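Local coordinates for CyaB (Pseudomonas aeruginosa, PDB 3R5G), which probably makes cyclic AMP from ATP as an adenylyl cyclase, of whose membrane-bound chain this piece is the catalytic domain, at residues Y39-E42 with M43-A47; V82-G85 with I86-K90; H91-V94 with L95-Q98. One frame throughout, in Å; residues are numbered along the deposited sequence.

Contact 1 of 3, residues Y39-E42 with M43-A47; sequences YLNE and MSKIA
M43 lies over one face of the Y39 ring, one helical turn further along helix 29-50. The side chains come closest at M43 CG and Y39 CZ, 3.4 Å apart, with CG offset from the ring centre toward the rim. This is a CH-pi contact, with CG 23° off the ring normal. Bends at chi2 and chi3 carry SD to an oblique position 4.5 Å from the centroid of the Y39 ring, which makes the pair a Met-aromatic contact as well. Y39 CG stands trans to its backbone N (chi1 172°), which puts the ring beside M43.

Away from the ring, N41 ND2 and K45 NZ both donate to one water, at 2.8 Å from ND2 and 2.6 Å from NZ. E42 OE2 reaches the same ammonium only as a long salt bridge, 3.9 Å to K45 NZ; its other oxygen, OE1, bonds H91, while N41 OD1 accepts from D127 N of the second subunit.

Four i to i+4 backbone bonds run beneath, the first from M43 N to Y39 O (2.8 Å). Helix 29-50 belongs to the class III cyclase catalytic domain and is packed here between the sheet, helix 74-100 and the second subunit.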
loop_
_atom_site.group_PDB
_atom_site.type_symbol
_atom_site.label_atom_id
_atom_site.label_comp_id
_atom_site.label_asym_id
_atom_site.label_seq_id
_atom_site.Cartn_x
_atom_site.Cartn_y
_atom_site.Cartn_z
ATOM N N TYR A 39 12.528 1.788 -13.883
ATOM C CA TYR A 39 12.830 1.349 -12.492
ATOM C C TYR A 39 12.117 0.076 -12.129
ATOM O O TYR A 39 12.721 -0.882 -11.692
ATOM C CB TYR A 39 12.456 2.458 -11.513
ATOM C CG TYR A 39 12.570 1.974 -10.077
ATOM C CD1 TYR A 39 13.840 1.849 -9.416
ATOM C CD2 TYR A 39 11.413 1.643 -9.351
ATOM C CE1 TYR A 39 13.935 1.325 -8.100
ATOM C CE2 TYR A 39 11.492 1.165 -8.020
ATOM C CZ TYR A 39 12.770 0.982 -7.424
ATOM O OH TYR A 39 12.938 0.514 -6.143
ATOM N N LEU A 40 10.786 0.022 -12.346
ATOM C CA LEU A 40 10.062 -1.162 -11.974
ATOM C C LEU A 40 10.500 -2.392 -12.810
ATOM O O LEU A 40 10.550 -3.498 -12.338
ATOM C CB LEU A 40 8.543 -0.896 -12.112
ATOM C CG LEU A 40 7.984 0.086 -11.098
ATOM C CD1 LEU A 40 6.500 0.415 -11.470
ATOM C CD2 LEU A 40 8.098 -0.361 -9.609
ATOM N N ASN A 41 10.825 -2.174 -14.103
ATOM C CA ASN A 41 11.266 -3.278 -14.938
ATOM C C ASN A 41 12.643 -3.804 -14.439
ATOM O O ASN A 41 12.813 -4.988 -14.320
ATOM C CB ASN A 41 11.432 -2.789 -16.393
ATOM C CG ASN A 41 11.390 -3.926 -17.363
ATOM O OD1 ASN A 41 10.505 -4.781 -17.343
ATOM N ND2 ASN A 41 12.454 -4.022 -18.154
ATOM N N GLU A 42 13.508 -2.845 -14.064
ATOM C CA GLU A 42 14.863 -3.270 -13.563
ATOM C C GLU A 42 14.757 -3.980 -12.248
ATOM O O GLU A 42 15.352 -5.025 -12.068
ATOM C CB GLU A 42 15.837 -2.126 -13.395
ATOM C CG GLU A 42 16.228 -1.472 -14.764
ATOM C CD GLU A 42 17.036 -2.459 -15.607
ATOM O OE1 GLU A 42 18.139 -2.841 -15.164
ATOM O OE2 GLU A 42 16.555 -2.926 -16.673
ATOM N N MET A 43 13.864 -3.459 -11.378
ATOM C CA MET A 43 13.649 -4.186 -10.097
ATOM C C MET A 43 13.043 -5.551 -10.277
ATOM O O MET A 43 13.398 -6.509 -9.604
ATOM C CB MET A 43 12.780 -3.374 -9.137
ATOM C CG MET A 43 13.383 -2.108 -8.689
ATOM S SD MET A 43 14.989 -2.244 -7.895
ATOM C CE MET A 43 16.097 -1.688 -9.200
ATOM N N SER A 44 12.078 -5.691 -11.210
ATOM C CA SER A 44 11.518 -6.953 -11.525
ATOM C C SER A 44 12.568 -7.993 -11.994
ATOM O O SER A 44 12.528 -9.144 -11.556
ATOM C CB SER A 44 10.432 -6.721 -12.592
ATOM O OG SER A 44 10.010 -7.984 -13.015
ATOM N N LYS A 45 13.488 -7.580 -12.855
ATOM C CA LYS A 45 14.509 -8.465 -13.280
ATOM C C LYS A 45 15.405 -8.955 -12.122
ATOM O O LYS A 45 15.738 -10.099 -12.062
ATOM C CB LYS A 45 15.414 -7.743 -14.276
ATOM C CG LYS A 45 14.676 -7.442 -15.621
ATOM C CD LYS A 45 15.667 -6.995 -16.617
ATOM C CE LYS A 45 14.954 -6.989 -17.972
ATOM N NZ LYS A 45 15.298 -5.861 -18.885
ATOM N N ILE A 46 15.753 -8.027 -11.204
ATOM C CA ILE A 46 16.515 -8.479 -10.041
ATOM C C ILE A 46 15.758 -9.441 -9.101
ATOM O O ILE A 46 16.303 -10.451 -8.699
ATOM C CB ILE A 46 17.040 -7.247 -9.240
ATOM C CG1 ILE A 46 17.880 -6.355 -10.141
ATOM C CG2 ILE A 46 17.843 -7.733 -7.990
ATOM C CD1 ILE A 46 18.356 -5.039 -9.596
ATOM N N ALA A 47 14.468 -9.176 -8.858
ATOM C CA ALA A 47 13.691 -10.093 -8.058
ATOM C C ALA A 47 13.599 -11.456 -8.732
ATOM O O ALA A 47 13.750 -12.451 -8.044
ATOM C CB ALA A 47 12.270 -9.537 -7.832
HETATM O O HOH W 1 13.174 -5.524 -20.392
#

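Contact 2 of 3, residues V82-G85 with I86-K90; sequences VSMG and IAMRK
M84 and M88 meet through sulfur and methyl, M84 SD lying 3.7 Å from M88 CE, with their chains set at a slant to each other. The two methionines differ in shape. M84 leaves the backbone with CG opposite the backbone N (chi1 176°), runs on nearly straight and turns at its last torsion. M88 takes the other common start, CG opposite the carbonyl carbon (chi1 -68°), and is extended from there to its methyl. That start lays M88 CG 3.3 Å from M84 O, and the straight chain then delivers CE to the neighbouring thioether, where it also comes 3.9 Å from M84 CG.

On another side of the helix, V82 CG1 and I86 CD1 are 4.4 Å apart, and I86 CG1 rests 3.5 Å from V82 O. A87 CB sits at 3.4 Å from M84 O. R89 stands one turn beyond G85, a residue with no side chain, and its CB passes G85 O; its chain bends at chi3, its NH2 forms a salt bridge with D192 and a hydrogen bond to V190 O, and NH1 bonds G152 O. Regular backbone bonds join the turns, the shortest from M88 N to M84 O at 2.8 Å.

The methionine flank of helix 74-100 is buried between helix 29-50, where M43 and Y50 touch it, and F13 of strand 6-18. V82, M88 and R89 contact strand 109-116, and I168 in a loop covers V82 and S83.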
loop_
_atom_site.group_PDB
_atom_site.type_symbol
_atom_site.label_atom_id
_atom_site.label_comp_id
_atom_site.label_asym_id
_atom_site.label_seq_id
_atom_site.Cartn_x
_atom_site.Cartn_y
_atom_site.Cartn_z
ATOM N N VAL A 82 17.291 -10.803 1.319
ATOM C CA VAL A 82 18.200 -9.663 1.696
ATOM C C VAL A 82 19.249 -9.429 0.632
ATOM O O VAL A 82 19.620 -8.262 0.388
ATOM C CB VAL A 82 18.772 -10.003 3.049
ATOM C CG1 VAL A 82 19.765 -8.905 3.601
ATOM C CG2 VAL A 82 17.623 -10.016 4.079
ATOM N N SER A 83 19.770 -10.508 0.031
ATOM C CA SER A 83 20.765 -10.383 -1.045
ATOM C C SER A 83 20.146 -9.679 -2.205
ATOM O O SER A 83 20.820 -8.851 -2.852
ATOM C CB SER A 83 21.327 -11.783 -1.447
ATOM O OG SER A 83 21.933 -12.390 -0.311
ATOM N N MET A 84 18.857 -9.936 -2.531
ATOM C CA MET A 84 18.165 -9.195 -3.562
ATOM C C MET A 84 18.142 -7.705 -3.219
ATOM O O MET A 84 18.442 -6.834 -4.068
ATOM C CB MET A 84 16.790 -9.818 -3.670
ATOM C CG MET A 84 15.928 -9.069 -4.656
ATOM S SD MET A 84 14.166 -9.369 -4.568
ATOM C CE MET A 84 13.903 -8.500 -2.970
ATOM N N GLY A 85 17.843 -7.406 -1.957
ATOM C CA GLY A 85 17.833 -5.978 -1.584
ATOM C C GLY A 85 19.194 -5.315 -1.711
ATOM O O GLY A 85 19.245 -4.181 -2.208
ATOM N N ILE A 86 20.265 -6.027 -1.321
ATOM C CA ILE A 86 21.625 -5.514 -1.482
ATOM C C ILE A 86 21.891 -5.179 -2.962
ATOM O O ILE A 86 22.418 -4.111 -3.325
ATOM C CB ILE A 86 22.645 -6.431 -0.933
ATOM C CG1 ILE A 86 22.576 -6.424 0.628
ATOM C CG2 ILE A 86 24.079 -6.102 -1.467
ATOM C CD1 ILE A 86 23.301 -7.622 1.274
ATOM N N ALA A 87 21.475 -6.156 -3.811
ATOM C CA ALA A 87 21.654 -5.971 -5.201
ATOM C C ALA A 87 20.871 -4.838 -5.796
ATOM O O ALA A 87 21.341 -4.130 -6.724
ATOM C CB ALA A 87 21.300 -7.327 -5.907
ATOM N N MET A 88 19.618 -4.611 -5.369
ATOM C CA MET A 88 18.816 -3.512 -5.824
ATOM C C MET A 88 19.441 -2.201 -5.405
ATOM O O MET A 88 19.413 -1.256 -6.200
ATOM C CB MET A 88 17.394 -3.631 -5.264
ATOM C CG MET A 88 16.613 -4.822 -5.856
ATOM S SD MET A 88 15.035 -4.973 -5.005
ATOM C CE MET A 88 14.151 -5.998 -6.197
ATOM N N ARG A 89 19.937 -2.133 -4.174
ATOM C CA ARG A 89 20.554 -0.863 -3.712
ATOM C C ARG A 89 21.793 -0.577 -4.566
ATOM O O ARG A 89 22.024 0.645 -4.903
ATOM C CB ARG A 89 20.874 -1.039 -2.233
ATOM C CG ARG A 89 21.560 0.187 -1.654
ATOM C CD ARG A 89 21.565 0.230 -0.137
ATOM N NE ARG A 89 22.369 -0.889 0.347
ATOM C CZ ARG A 89 22.452 -1.227 1.665
ATOM N NH1 ARG A 89 21.760 -0.455 2.551
ATOM N NH2 ARG A 89 23.186 -2.230 2.091
ATOM N N LYS A 90 22.576 -1.619 -4.936
ATOM C CA LYS A 90 23.728 -1.367 -5.819
ATOM C C LYS A 90 23.250 -0.928 -7.174
ATOM O O LYS A 90 23.846 -0.024 -7.779
ATOM C CB LYS A 90 24.606 -2.595 -5.969
ATOM C CG LYS A 90 25.368 -3.032 -4.779
ATOM C CD LYS A 90 26.099 -4.306 -5.019
ATOM C CE LYS A 90 26.811 -4.743 -3.733
ATOM N NZ LYS A 90 27.389 -6.081 -3.803
#

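Contact 3 of 3, residues H91-V94 with L95-Q98; sequences HMKV and LRQQ
H91 O, M92 O, K93 O and V94 O accept in turn from L95 N, R96 N, Q97 N and Q98 N, an unbroken alpha-helical series in which the third bond, Q97 N to K93 O, is the most bent (N-H...O 149°). L95 packs against the imidazole of H91, its CG 3.9 Å from H91 CD2 and its CD2 equally far from H91 NE2; the leucine meets the ring obliquely. H91 CG lies trans to the backbone N (chi1 -165°), which turns the ring toward L95, and the bond from NE2 to E42 probably steadies the ring.

R96 doubles back along the helix, bent at chi3 (-71°). Its side chain crosses that of M92 at about a right angle, and M92 O lies 3.9 Å above the centre of the guanidinium. R96 NH1 comes 3.6 Å from K93 CG as the two chains run alongside each other. The cationic ends, K93 NZ and R96 NH1, stay 4.5 Å apart and share a water lying in the guanidinium plane: it accepts from NH1 at 2.9 Å and only weakly from NZ. The like charges are probably eased by this water and by E109, which forms a salt bridge with R96 NH2; L108 O accepts from that nitrogen too.

Within the cyclase catalytic domain, H91, M92 and L95 face helix 29-50, M92 also reaches strand 109-116, and R96 is tied to that strand through E109.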
loop_
_atom_site.group_PDB
_atom_site.type_symbol
_atom_site.label_atom_id
_atom_site.label_comp_id
_atom_site.label_asym_id
_atom_site.label_seq_id
_atom_site.Cartn_x
_atom_site.Cartn_y
_atom_site.Cartn_z
ATOM N N HIS A 91 22.183 -1.501 -7.692
ATOM C CA HIS A 91 21.772 -1.147 -9.045
ATOM C C HIS A 91 21.183 0.245 -9.082
ATOM O O HIS A 91 21.224 0.965 -10.088
ATOM C CB HIS A 91 20.764 -2.172 -9.548
ATOM C CG HIS A 91 20.566 -2.089 -11.013
ATOM N ND1 HIS A 91 21.570 -2.385 -11.906
ATOM C CD2 HIS A 91 19.448 -1.833 -11.730
ATOM C CE1 HIS A 91 21.086 -2.245 -13.134
ATOM N NE2 HIS A 91 19.797 -1.929 -13.054
ATOM N N MET A 92 20.667 0.716 -7.968
ATOM C CA MET A 92 20.195 2.079 -7.925
ATOM C C MET A 92 21.261 3.079 -8.199
ATOM O O MET A 92 20.919 4.132 -8.730
ATOM C CB MET A 92 19.531 2.364 -6.565
ATOM C CG MET A 92 18.103 2.053 -6.554
ATOM S SD MET A 92 17.146 3.273 -7.515
ATOM C CE MET A 92 16.660 4.637 -6.493
ATOM N N LYS A 93 22.508 2.733 -7.891
ATOM C CA LYS A 93 23.611 3.700 -8.230
ATOM C C LYS A 93 23.729 3.820 -9.735
ATOM O O LYS A 93 23.967 4.921 -10.283
ATOM C CB LYS A 93 24.962 3.223 -7.705
ATOM C CG LYS A 93 24.931 3.062 -6.204
ATOM C CD LYS A 93 26.324 2.632 -5.732
ATOM C CE LYS A 93 26.421 2.612 -4.206
ATOM N NZ LYS A 93 25.093 2.222 -3.582
ATOM N N VAL A 94 23.602 2.696 -10.420
ATOM C CA VAL A 94 23.635 2.700 -11.882
ATOM C C VAL A 94 22.445 3.505 -12.424
ATOM O O VAL A 94 22.598 4.343 -13.327
ATOM C CB VAL A 94 23.576 1.314 -12.370
ATOM C CG1 VAL A 94 23.707 1.260 -13.889
ATOM C CG2 VAL A 94 24.754 0.463 -11.751
ATOM N N LEU A 95 21.223 3.231 -11.918
ATOM C CA LEU A 95 20.102 3.932 -12.439
ATOM C C LEU A 95 20.216 5.418 -12.213
ATOM O O LEU A 95 19.781 6.194 -13.095
ATOM C CB LEU A 95 18.789 3.349 -11.858
ATOM C CG LEU A 95 18.515 1.894 -12.248
ATOM C CD1 LEU A 95 17.235 1.442 -11.436
ATOM C CD2 LEU A 95 18.340 1.628 -13.774
ATOM N N ARG A 96 20.686 5.829 -11.038
ATOM C CA ARG A 96 20.851 7.270 -10.754
ATOM C C ARG A 96 21.811 7.903 -11.771
ATOM O O ARG A 96 21.603 9.036 -12.160
ATOM C CB ARG A 96 21.344 7.583 -9.350
ATOM C CG ARG A 96 20.256 7.470 -8.287
ATOM C CD ARG A 96 20.709 8.196 -7.023
ATOM N NE ARG A 96 21.773 7.393 -6.436
ATOM C CZ ARG A 96 21.566 6.347 -5.631
ATOM N NH1 ARG A 96 22.589 5.627 -5.198
ATOM N NH2 ARG A 96 20.332 6.056 -5.256
ATOM N N GLN A 97 22.869 7.186 -12.131
ATOM C CA GLN A 97 23.870 7.753 -13.094
ATOM C C GLN A 97 23.164 7.921 -14.446
ATOM O O GLN A 97 23.323 8.923 -15.176
ATOM C CB GLN A 97 25.048 6.788 -13.299
ATOM C CG GLN A 97 25.950 6.545 -12.058
ATOM C CD GLN A 97 26.796 5.239 -12.134
ATOM O OE1 GLN A 97 27.358 4.887 -13.197
ATOM N NE2 GLN A 97 26.892 4.518 -10.991
ATOM N N GLN A 98 22.364 6.948 -14.816
ATOM C CA GLN A 98 21.618 7.073 -16.052
ATOM C C GLN A 98 20.655 8.241 -15.997
ATOM O O GLN A 98 20.530 9.029 -16.974
ATOM C CB GLN A 98 20.867 5.796 -16.428
ATOM C CG GLN A 98 21.780 4.682 -16.643
ATOM C CD GLN A 98 21.100 3.378 -16.926
ATOM O OE1 GLN A 98 19.848 3.256 -16.826
ATOM N NE2 GLN A 98 21.898 2.396 -17.334
HETATM O O HOH W 2 21.807 3.123 -3.912
#

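Contacts 2 and 3 follow one another on helix 74-100, their centres about 13 Å apart, and contact 1 on helix 29-50 packs against both, its centre about 11 Å from that of contact 2 and 13 Å from that of contact 3. The seam with contact 2 is van der Waals packing: M43 O lies 3.5 Å from M88 CE, and A47 CA is 3.6 Å from M84 SD. Toward contact 3 it gains a polar link, a probable hydrogen bond of 2.8 Å between E42 OE1 and H91 NE2, and, further along the helices, Y39 CE1 lies 3.8 Å from M92 SD. Contact 1 alone of the three also meets the second subunit, so 29-50 links the 74-100 helix to the dimer interface.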